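Local coordinates for ribonucleoside-diphosphate reductase subunit beta (Bacillus halodurans C-125, PDB 2RCC), which probably serves as the iron-binding small subunit of a class I ribonucleotide reductase, which converts ribonucleoside diphosphates to deoxyribonucleotides, at residues A258-R266 with P278-A289; T14-I22 with S27-F38. One frame throughout, in Å; residues are numbered along the deposited sequence. Where two conformers were deposited one is given.

Interaction 1 (A258-R266 with P278-A289); sequences ADLEKDWFR and PEDMETYISFIA
Helices 244-268 and 278-295 form an antiparallel helical hairpin in the all-helical, ferritin-like fold of the reductase small subunit, and Phe265 and Met281 meet near the loop that joins them. The two short segments run at 153° to each other, their axes 9.6 Å apart. Selenomethionine 281 lays its CG over the middle of the Phe265 ring, 3.6 Å from the centroid, a CH-pi contact; its selenium sits obliquely to the same ring in a Met-aromatic contact. Pro278 comes to the edge of that ring, its CB 3.7 Å from Phe265 CE2. Further along, Ile285 reaches between Glu261 and Lys262: its CD1 lies 3.7 Å from Lys262 CG and almost as near Glu261 CG, while its CG2 rests against Ala258. The carboxylate of Glu261 is taken up by a salt bridge to Arg155 and hydrogen bonds to Ser192 OG and the backbone N of Phe190; helix 191-202 also meets Phe265, Met281 and Ile285. Lys262 leaves its helix with CG anti to the carbonyl carbon (chi1 -67°) and then runs extended, carrying its ammonium across Glu282 to Ser286. At the outer side Glu282 joins a salt-bridge network with Arg266, which has a weak, long link to Asp263. Its OE2 stands over a face of the Arg266 guanidinium, 2.8 Å from NH1, so charge alone pairs them. The direct hydrogen bond across the hairpin runs from Lys262 NZ to Ser286 OG, 2.8 Å.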
loop_
_atom_site.group_PDB
_atom_site.type_symbol
_atom_site.label_atom_id
_atom_site.label_comp_id
_atom_site.label_asym_id
_atom_site.label_seq_id
_atom_site.Cartn_x
_atom_site.Cartn_y
_atom_site.Cartn_z
ATOM N N ALA A 258 13.213 -5.165 24.917
ATOM C CA ALA A 258 12.511 -5.910 25.981
ATOM C C ALA A 258 12.478 -5.099 27.291
ATOM O O ALA A 258 11.451 -5.020 27.939
ATOM C CB ALA A 258 13.179 -7.248 26.220
ATOM N N ASP A 259 13.609 -4.514 27.675
ATOM C CA ASP A 259 13.688 -3.654 28.853
ATOM C C ASP A 259 12.774 -2.431 28.746
ATOM O O ASP A 259 12.104 -2.083 29.715
ATOM C CB ASP A 259 15.129 -3.169 29.102
ATOM C CG ASP A 259 16.067 -4.267 29.573
ATOM O OD1 ASP A 259 15.594 -5.338 29.981
ATOM O OD2 ASP A 259 17.310 -4.050 29.525
ATOM N N LEU A 260 12.743 -1.783 27.574
ATOM C CA LEU A 260 11.871 -0.624 27.353
ATOM C C LEU A 260 10.408 -1.017 27.443
ATOM O O LEU A 260 9.622 -0.282 28.009
ATOM C CB LEU A 260 12.144 0.065 26.002
ATOM C CG LEU A 260 13.413 0.928 25.960
ATOM C CD1 LEU A 260 13.818 1.282 24.522
ATOM C CD2 LEU A 260 13.229 2.185 26.795
ATOM N N GLU A 261 10.053 -2.173 26.898
ATOM C CA GLU A 261 8.665 -2.665 26.988
ATOM C C GLU A 261 8.276 -2.893 28.444
ATOM O O GLU A 261 7.212 -2.463 28.856
ATOM C CB GLU A 261 8.494 -3.930 26.139
ATOM C CG GLU A 261 7.075 -4.515 26.096
ATOM C CD GLU A 261 6.022 -3.605 25.493
ATOM O OE1 GLU A 261 6.330 -2.620 24.807
ATOM O OE2 GLU A 261 4.838 -3.885 25.701
ATOM N N LYS A 262 9.157 -3.529 29.217
ATOM C CA LYS A 262 8.929 -3.782 30.642
ATOM C C LYS A 262 8.751 -2.472 31.379
ATOM O O LYS A 262 7.898 -2.380 32.231
ATOM C CB LYS A 262 10.092 -4.571 31.261
ATOM C CG LYS A 262 10.190 -5.979 30.726
ATOM C CD LYS A 262 11.463 -6.677 31.106
ATOM C CE LYS A 262 11.568 -7.987 30.289
ATOM N NZ LYS A 262 12.653 -8.878 30.684
ATOM N N ASP A 263 9.535 -1.452 31.033
ATOM C CA ASP A 263 9.409 -0.122 31.669
ATOM C C ASP A 263 8.033 0.479 31.379
ATOM O O ASP A 263 7.362 0.986 32.271
ATOM C CB ASP A 263 10.493 0.839 31.178
ATOM C CG ASP A 263 11.911 0.447 31.629
ATOM O OD1 ASP A 263 12.084 -0.256 32.653
ATOM O OD2 ASP A 263 12.870 0.852 30.924
ATOM N N TRP A 264 7.642 0.443 30.120
ATOM C CA TRP A 264 6.341 0.937 29.711
ATOM C C TRP A 264 5.226 0.188 30.422
ATOM O O TRP A 264 4.287 0.798 30.940
ATOM C CB TRP A 264 6.202 0.852 28.201
ATOM C CG TRP A 264 6.823 2.027 27.526
ATOM C CD1 TRP A 264 8.132 2.209 27.158
ATOM C CD2 TRP A 264 6.147 3.210 27.167
ATOM N NE1 TRP A 264 8.299 3.422 26.574
ATOM C CE2 TRP A 264 7.091 4.063 26.558
ATOM C CE3 TRP A 264 4.822 3.634 27.285
ATOM C CZ2 TRP A 264 6.753 5.297 26.053
ATOM C CZ3 TRP A 264 4.487 4.865 26.801
ATOM C CH2 TRP A 264 5.446 5.694 26.199
ATOM N N PHE A 265 5.328 -1.129 30.417
ATOM C CA PHE A 265 4.390 -1.970 31.147
ATOM C C PHE A 265 4.342 -1.540 32.637
ATOM O O PHE A 265 3.274 -1.388 33.219
ATOM C CB PHE A 265 4.830 -3.429 31.087
ATOM C CG PHE A 265 4.131 -4.269 32.092
ATOM C CD1 PHE A 265 2.779 -4.471 31.964
ATOM C CD2 PHE A 265 4.799 -4.747 33.219
ATOM C CE1 PHE A 265 2.068 -5.204 32.925
ATOM C CE2 PHE A 265 4.103 -5.470 34.190
ATOM C CZ PHE A 265 2.730 -5.716 34.013
ATOM N N ARG A 266 5.508 -1.325 33.250
ATOM C CA ARG A 266 5.524 -0.918 34.659
ATOM C C ARG A 266 4.866 0.455 34.907
ATOM O O ARG A 266 4.214 0.684 35.923
ATOM C CB ARG A 266 6.949 -0.890 35.196
ATOM C CG ARG A 266 7.509 -2.242 35.572
ATOM C CD ARG A 266 8.938 -2.091 36.141
ATOM N NE ARG A 266 9.971 -2.302 35.129
ATOM C CZ ARG A 266 10.805 -3.347 35.049
ATOM N NH1 ARG A 266 10.849 -4.325 35.964
ATOM N NH2 ARG A 266 11.668 -3.395 34.041
ATOM N N PRO A 278 2.735 -8.836 37.335
ATOM C CA PRO A 278 3.846 -8.194 36.628
ATOM C C PRO A 278 5.070 -9.078 36.360
ATOM O O PRO A 278 5.690 -8.906 35.329
ATOM C CB PRO A 278 4.195 -7.004 37.521
ATOM C CG PRO A 278 3.583 -7.266 38.815
ATOM C CD PRO A 278 2.413 -8.163 38.611
ATOM N N GLU A 279 5.388 -10.026 37.248
ATOM C CA GLU A 279 6.523 -10.917 37.038
ATOM C C GLU A 279 6.261 -11.846 35.815
ATOM O O GLU A 279 7.151 -12.083 34.974
ATOM C CB GLU A 279 6.868 -11.685 38.338
ATOM C CG GLU A 279 7.425 -10.793 39.489
ATOM C CD GLU A 279 6.397 -9.852 40.190
ATOM O OE1 GLU A 279 5.162 -10.100 40.125
ATOM O OE2 GLU A 279 6.837 -8.850 40.812
ATOM N N ASP A 280 5.025 -12.341 35.712
ATOM C CA ASP A 280 4.598 -13.157 34.585
ATOM C C ASP A 280 4.624 -12.367 33.279
ATOM O O ASP A 280 5.002 -12.919 32.259
ATOM C CB ASP A 280 3.155 -13.683 34.760
ATOM C CG ASP A 280 3.025 -14.828 35.797
ATOM O OD1 ASP A 280 4.022 -15.490 36.166
ATOM O OD2 ASP A 280 1.877 -15.064 36.223
HETATM N N MSE A 281 4.206 -11.098 33.312
HETATM C CA MSE A 281 4.246 -10.258 32.126
HETATM C C MSE A 281 5.682 -10.001 31.663
HETATM O O MSE A 281 5.955 -10.006 30.478
HETATM C CB MSE A 281 3.558 -8.893 32.383
HETATM C CG MSE A 281 3.434 -8.016 31.126
HETATM SE SE MSE A 281 2.277 -8.745 29.788
HETATM C CE MSE A 281 0.631 -7.910 30.409
ATOM N N GLU A 282 6.578 -9.728 32.601
ATOM C CA GLU A 282 7.961 -9.472 32.264
ATOM C C GLU A 282 8.585 -10.720 31.637
ATOM O O GLU A 282 9.279 -10.594 30.633
ATOM C CB GLU A 282 8.721 -8.913 33.480
ATOM C CG GLU A 282 8.228 -7.475 33.751
ATOM C CD GLU A 282 8.919 -6.754 34.869
ATOM O OE1 GLU A 282 9.803 -7.332 35.499
ATOM O OE2 GLU A 282 8.534 -5.590 35.125
ATOM N N THR A 283 8.279 -11.901 32.180
ATOM C CA THR A 283 8.760 -13.162 31.616
ATOM C C THR A 283 8.196 -13.349 30.207
ATOM O O THR A 283 8.907 -13.808 29.335
ATOM C CB THR A 283 8.407 -14.356 32.479
ATOM O OG1 THR A 283 8.851 -14.111 33.812
ATOM C CG2 THR A 283 9.050 -15.671 31.960
ATOM N N TYR A 284 6.935 -13.004 30.008
ATOM C CA TYR A 284 6.290 -13.059 28.686
ATOM C C TYR A 284 6.986 -12.131 27.677
ATOM O O TYR A 284 7.223 -12.527 26.534
ATOM C CB TYR A 284 4.774 -12.771 28.805
ATOM C CG TYR A 284 4.053 -12.575 27.489
ATOM C CD1 TYR A 284 3.914 -13.625 26.582
ATOM C CD2 TYR A 284 3.496 -11.339 27.153
ATOM C CE1 TYR A 284 3.253 -13.430 25.353
ATOM C CE2 TYR A 284 2.840 -11.148 25.963
ATOM C CZ TYR A 284 2.709 -12.191 25.072
ATOM O OH TYR A 284 2.052 -11.949 23.891
ATOM N N ILE A 285 7.345 -10.921 28.098
ATOM C CA ILE A 285 8.110 -10.003 27.220
ATOM C C ILE A 285 9.492 -10.624 26.849
ATOM O O ILE A 285 9.911 -10.532 25.695
ATOM C CB ILE A 285 8.296 -8.613 27.872
ATOM C CG1 ILE A 285 6.932 -7.926 28.042
ATOM C CG2 ILE A 285 9.276 -7.702 27.043
ATOM C CD1 ILE A 285 6.940 -6.798 29.082
ATOM N N SER A 286 10.169 -11.267 27.794
ATOM C CA SER A 286 11.459 -11.958 27.512
ATOM C C SER A 286 11.286 -13.092 26.508
ATOM O O SER A 286 12.102 -13.268 25.576
ATOM C CB SER A 286 12.105 -12.525 28.779
ATOM O OG SER A 286 12.482 -11.484 29.655
ATOM N N PHE A 287 10.234 -13.872 26.730
ATOM C CA PHE A 287 9.832 -14.955 25.829
ATOM C C PHE A 287 9.601 -14.436 24.388
ATOM O O PHE A 287 10.028 -15.076 23.415
ATOM C CB PHE A 287 8.558 -15.598 26.391
ATOM C CG PHE A 287 8.008 -16.710 25.561
ATOM C CD1 PHE A 287 8.524 -17.992 25.683
ATOM C CD2 PHE A 287 6.950 -16.493 24.686
ATOM C CE1 PHE A 287 8.005 -19.035 24.942
ATOM C CE2 PHE A 287 6.430 -17.545 23.935
ATOM C CZ PHE A 287 6.964 -18.817 24.077
ATOM N N ILE A 288 8.927 -13.294 24.237
ATOM C CA ILE A 288 8.718 -12.695 22.899
ATOM C C ILE A 288 10.046 -12.279 22.293
ATOM O O ILE A 288 10.270 -12.537 21.105
ATOM C CB ILE A 288 7.756 -11.468 22.891
ATOM C CG1 ILE A 288 6.355 -11.835 23.411
ATOM C CG2 ILE A 288 7.613 -10.898 21.486
ATOM C CD1 ILE A 288 5.780 -13.071 22.789
ATOM N N ALA A 289 10.928 -11.667 23.090
ATOM C CA ALA A 289 12.259 -11.290 22.603
ATOM C C ALA A 289 12.991 -12.547 22.061
ATOM O O ALA A 289 13.585 -12.488 20.989
ATOM C CB ALA A 289 13.098 -10.596 23.702
#

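Interaction 2 (T14-I22 with S27-F38); sequences TASNASTGI and SSNVLNWDDVRF. With EDO (1,2-ethanediol), chain H.
Asn17 and Ser28 join two irregular segments of an N-terminal loop that folds back on itself ahead of helix 41-50, with an ST turn at Ser28. Ser28 OG sits between its backbone N and carbonyl carbon (chi1 62°), where it can donate to Asn17 OD1 at 2.6 Å and accept from Val30 N. With alanine in place of Ser28, Asn17 OD1 and Val30 N would probably lose the hydroxyl they share and the turn be freer to shift. The Asn17 amide is also held from its other end, since ND2 bonds to Phe143 O of the second subunit. Beside it, Ser28 N bonds to Ser16 O at 2.8 Å. Waters bridge the two segments: one takes a hydrogen from both Asn17 ND2 and Asn32 ND2 and donates to Asp35 OD2. At the far end Arg37 extends alongside Ser19, its guanidinium lying with one face over the Thr20-Gly21 peptide. Phe38 offers the edge of its ring to Ile22, the two side chains nearly perpendicular, with CZ 3.7 Å from Ile22 CG1. Arg37 NH1 bonds to Ser19 O at 3.1 Å, that oxygen 16° out of the guanidinium plane.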
loop_
_atom_site.group_PDB
_atom_site.type_symbol
_atom_site.label_atom_id
_atom_site.label_comp_id
_atom_site.label_asym_id
_atom_site.label_seq_id
_atom_site.Cartn_x
_atom_site.Cartn_y
_atom_site.Cartn_z
ATOM N N THR A 14 16.516 -2.470 -19.090
ATOM C CA THR A 14 17.675 -3.336 -19.104
ATOM C C THR A 14 17.561 -4.511 -18.100
ATOM O O THR A 14 18.389 -5.408 -18.147
ATOM C CB THR A 14 18.986 -2.572 -18.757
ATOM O OG1 THR A 14 19.047 -2.330 -17.352
ATOM C CG2 THR A 14 19.119 -1.239 -19.516
ATOM N N ALA A 15 16.550 -4.532 -17.225
ATOM C CA ALA A 15 16.425 -5.564 -16.204
ATOM C C ALA A 15 15.266 -6.543 -16.439
ATOM O O ALA A 15 14.333 -6.275 -17.205
ATOM C CB ALA A 15 16.283 -4.890 -14.829
ATOM N N SER A 16 15.363 -7.695 -15.775
ATOM C CA SER A 16 14.328 -8.716 -15.755
ATOM C C SER A 16 13.202 -8.323 -14.754
ATOM O O SER A 16 13.405 -7.478 -13.879
ATOM C CB SER A 16 14.946 -10.041 -15.348
ATOM O OG SER A 16 15.631 -9.957 -14.088
ATOM N N ASN A 17 12.023 -8.932 -14.903
ATOM C CA ASN A 17 10.903 -8.675 -13.997
ATOM C C ASN A 17 11.163 -9.264 -12.625
ATOM O O ASN A 17 10.821 -8.622 -11.623
ATOM C CB ASN A 17 9.569 -9.198 -14.598
ATOM C CG ASN A 17 9.199 -8.517 -15.934
ATOM O OD1 ASN A 17 9.716 -7.443 -16.270
ATOM N ND2 ASN A 17 8.270 -9.142 -16.683
ATOM N N ALA A 18 11.806 -10.442 -12.574
ATOM C CA ALA A 18 12.204 -11.087 -11.331
ATOM C C ALA A 18 13.518 -10.417 -10.891
ATOM O O ALA A 18 14.508 -10.356 -11.652
ATOM C CB ALA A 18 12.383 -12.588 -11.503
ATOM N N SER A 19 13.538 -9.946 -9.650
ATOM C CA SER A 19 14.688 -9.255 -9.100
ATOM C C SER A 19 15.933 -10.109 -9.026
ATOM O O SER A 19 15.828 -11.294 -8.772
ATOM C CB SER A 19 14.345 -8.811 -7.656
ATOM O OG SER A 19 15.415 -8.107 -7.080
ATOM N N THR A 20 17.099 -9.507 -9.232
ATOM C CA THR A 20 18.374 -10.160 -8.994
ATOM C C THR A 20 18.935 -9.832 -7.600
ATOM O O THR A 20 20.040 -10.238 -7.287
ATOM C CB THR A 20 19.436 -9.714 -9.989
ATOM O OG1 THR A 20 19.702 -8.321 -9.804
ATOM C CG2 THR A 20 18.982 -9.994 -11.436
ATOM N N GLY A 21 18.209 -9.118 -6.744
ATOM C CA GLY A 21 18.754 -8.797 -5.431
ATOM C C GLY A 21 17.848 -7.841 -4.713
ATOM O O GLY A 21 17.226 -7.000 -5.333
ATOM N N ILE A 22 17.784 -7.969 -3.403
ATOM C CA ILE A 22 16.917 -7.154 -2.542
ATOM C C ILE A 22 17.376 -5.689 -2.448
ATOM O O ILE A 22 16.537 -4.799 -2.411
ATOM C CB ILE A 22 16.832 -7.775 -1.081
ATOM C CG1 ILE A 22 16.127 -9.122 -1.085
ATOM C CG2 ILE A 22 16.074 -6.869 -0.120
ATOM C CD1 ILE A 22 16.262 -9.835 0.281
ATOM N N SER A 27 15.890 -4.813 -11.411
ATOM C CA SER A 27 14.481 -5.135 -11.513
ATOM C C SER A 27 13.862 -4.198 -12.543
ATOM O O SER A 27 14.088 -2.979 -12.509
ATOM C CB SER A 27 13.803 -4.867 -10.159
ATOM O OG SER A 27 12.404 -5.181 -10.224
ATOM N N SER A 28 12.989 -4.716 -13.395
ATOM C CA SER A 28 12.309 -3.857 -14.341
ATOM C C SER A 28 11.313 -2.902 -13.737
ATOM O O SER A 28 11.044 -1.852 -14.301
ATOM C CB SER A 28 11.535 -4.669 -15.352
ATOM O OG SER A 28 10.528 -5.456 -14.791
ATOM N N ASN A 29 10.768 -3.326 -12.602
ATOM C CA ASN A 29 9.710 -2.701 -11.829
ATOM C C ASN A 29 8.289 -3.036 -12.373
ATOM O O ASN A 29 7.312 -2.511 -11.891
ATOM C CB ASN A 29 9.913 -1.207 -11.612
ATOM C CG ASN A 29 9.262 -0.735 -10.328
ATOM O OD1 ASN A 29 9.291 -1.453 -9.336
ATOM N ND2 ASN A 29 8.641 0.447 -10.349
ATOM N N VAL A 30 8.203 -3.918 -13.373
ATOM C CA VAL A 30 6.942 -4.441 -13.865
ATOM C C VAL A 30 6.790 -5.761 -13.131
ATOM O O VAL A 30 7.678 -6.625 -13.209
ATOM C CB VAL A 30 6.965 -4.691 -15.375
ATOM C CG1 VAL A 30 5.639 -5.298 -15.833
ATOM C CG2 VAL A 30 7.247 -3.395 -16.130
ATOM N N LEU A 31 5.696 -5.873 -12.366
ATOM C CA LEU A 31 5.426 -6.984 -11.481
ATOM C C LEU A 31 4.452 -8.030 -12.053
ATOM O O LEU A 31 3.271 -7.779 -12.199
ATOM C CB LEU A 31 4.908 -6.493 -10.137
ATOM C CG LEU A 31 4.490 -7.469 -9.015
ATOM C CD1 LEU A 31 5.488 -8.586 -8.688
ATOM C CD2 LEU A 31 4.141 -6.633 -7.777
ATOM N N ASN A 32 5.035 -9.165 -12.409
ATOM C CA ASN A 32 4.349 -10.387 -12.796
ATOM C C ASN A 32 4.399 -11.273 -11.545
ATOM O O ASN A 32 5.439 -11.854 -11.229
ATOM C CB ASN A 32 5.098 -11.065 -13.940
ATOM C CG ASN A 32 4.491 -12.399 -14.345
ATOM O OD1 ASN A 32 3.491 -12.858 -13.765
ATOM N ND2 ASN A 32 5.120 -13.054 -15.351
ATOM N N TRP A 33 3.265 -11.425 -10.858
ATOM C CA TRP A 33 3.233 -12.205 -9.615
ATOM C C TRP A 33 3.597 -13.700 -9.790
ATOM O O TRP A 33 3.982 -14.335 -8.813
ATOM C CB TRP A 33 1.901 -12.034 -8.857
ATOM C CG TRP A 33 1.869 -10.800 -8.001
ATOM C CD1 TRP A 33 1.264 -9.609 -8.296
ATOM C CD2 TRP A 33 2.469 -10.634 -6.718
ATOM N NE1 TRP A 33 1.454 -8.738 -7.293
ATOM C CE2 TRP A 33 2.176 -9.326 -6.296
ATOM C CE3 TRP A 33 3.240 -11.472 -5.878
ATOM C CZ2 TRP A 33 2.629 -8.808 -5.075
ATOM C CZ3 TRP A 33 3.692 -10.960 -4.650
ATOM C CH2 TRP A 33 3.375 -9.655 -4.259
ATOM N N ASP A 34 3.487 -14.220 -11.011
ATOM C CA ASP A 34 3.935 -15.583 -11.333
ATOM C C ASP A 34 5.427 -15.665 -11.752
ATOM O O ASP A 34 5.895 -16.733 -12.138
ATOM C CB ASP A 34 2.972 -16.217 -12.344
ATOM C CG ASP A 34 1.562 -16.413 -11.743
ATOM O OD1 ASP A 34 1.450 -17.100 -10.696
ATOM O OD2 ASP A 34 0.566 -15.873 -12.284
ATOM N N ASP A 35 6.191 -14.588 -11.612
ATOM C CA ASP A 35 7.623 -14.574 -11.967
ATOM C C ASP A 35 8.339 -13.615 -11.044
ATOM O O ASP A 35 8.702 -12.507 -11.452
ATOM C CB ASP A 35 7.823 -14.193 -13.449
ATOM C CG ASP A 35 9.315 -14.124 -13.863
ATOM O OD1 ASP A 35 10.120 -14.910 -13.305
ATOM O OD2 ASP A 35 9.695 -13.290 -14.733
ATOM N N VAL A 36 8.522 -14.047 -9.787
ATOM C CA VAL A 36 9.178 -13.232 -8.739
ATOM C C VAL A 36 10.385 -13.971 -8.170
ATOM O O VAL A 36 10.577 -15.178 -8.384
ATOM C CB VAL A 36 8.199 -12.748 -7.623
ATOM C CG1 VAL A 36 6.978 -11.937 -8.243
ATOM C CG2 VAL A 36 7.687 -13.893 -6.767
ATOM N N ARG A 37 11.243 -13.229 -7.485
ATOM C CA ARG A 37 12.466 -13.801 -6.957
ATOM C C ARG A 37 12.253 -14.792 -5.831
ATOM O O ARG A 37 12.935 -15.806 -5.787
ATOM C CB ARG A 37 13.396 -12.690 -6.506
ATOM C CG ARG A 37 14.684 -13.161 -5.904
ATOM C CD ARG A 37 15.506 -12.000 -5.461
ATOM N NE ARG A 37 16.792 -12.422 -4.920
ATOM C CZ ARG A 37 17.851 -12.786 -5.649
ATOM N NH1 ARG A 37 17.814 -12.828 -6.970
ATOM N NH2 ARG A 37 18.970 -13.155 -5.041
ATOM N N PHE A 38 11.344 -14.495 -4.911
ATOM C CA PHE A 38 11.064 -15.357 -3.754
ATOM C C PHE A 38 9.745 -16.097 -3.852
ATOM O O PHE A 38 8.658 -15.491 -3.989
ATOM C CB PHE A 38 11.076 -14.491 -2.483
ATOM C CG PHE A 38 12.387 -13.797 -2.264
ATOM C CD1 PHE A 38 13.536 -14.527 -1.983
ATOM C CD2 PHE A 38 12.485 -12.421 -2.361
ATOM C CE1 PHE A 38 14.778 -13.891 -1.819
ATOM C CE2 PHE A 38 13.706 -11.786 -2.213
ATOM C CZ PHE A 38 14.861 -12.523 -1.926
HETATM C C1 EDO H . 6.149 -1.816 -8.189
HETATM O O1 EDO H . 7.351 -1.648 -7.412
HETATM C C2 EDO H . 5.251 -2.950 -7.769
HETATM O O2 EDO H . 4.122 -2.728 -8.577
HETATM O O HOH W 1 11.532 -7.252 -9.045
HETATM O O HOH W 2 9.754 -6.156 -11.589
HETATM O O HOH W 3 7.991 -9.732 -11.334
HETATM O O HOH W 4 7.660 -12.050 -16.219
HETATM O O HOH W 5 12.034 -12.341 -15.030
HETATM O O HOH W 6 11.158 -10.294 -7.844
#

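In the fold
Interaction 2 comes first along the chain, in the N-terminal loop before helix 41-50, and interaction 1 follows near the end of the modelled chain, on helices 244-268 and 278-295. Their centres are 41 Å apart, on opposite sides of the chain's centre, and their nearest atoms are about 21 Å apart, so they do not touch. They share no helix. Residues 14-22 and 27-38 lie against the second subunit and helix 207-237, whereas no other protein chain of the assembly touches residues 258-266 or 278-289. That hairpin is nearer the iron site: the side chain of Glu261 is about 10 Å from that of Glu220, a probable iron ligand. One contact thus belongs to the dimer interface, the other to packing within the subunit.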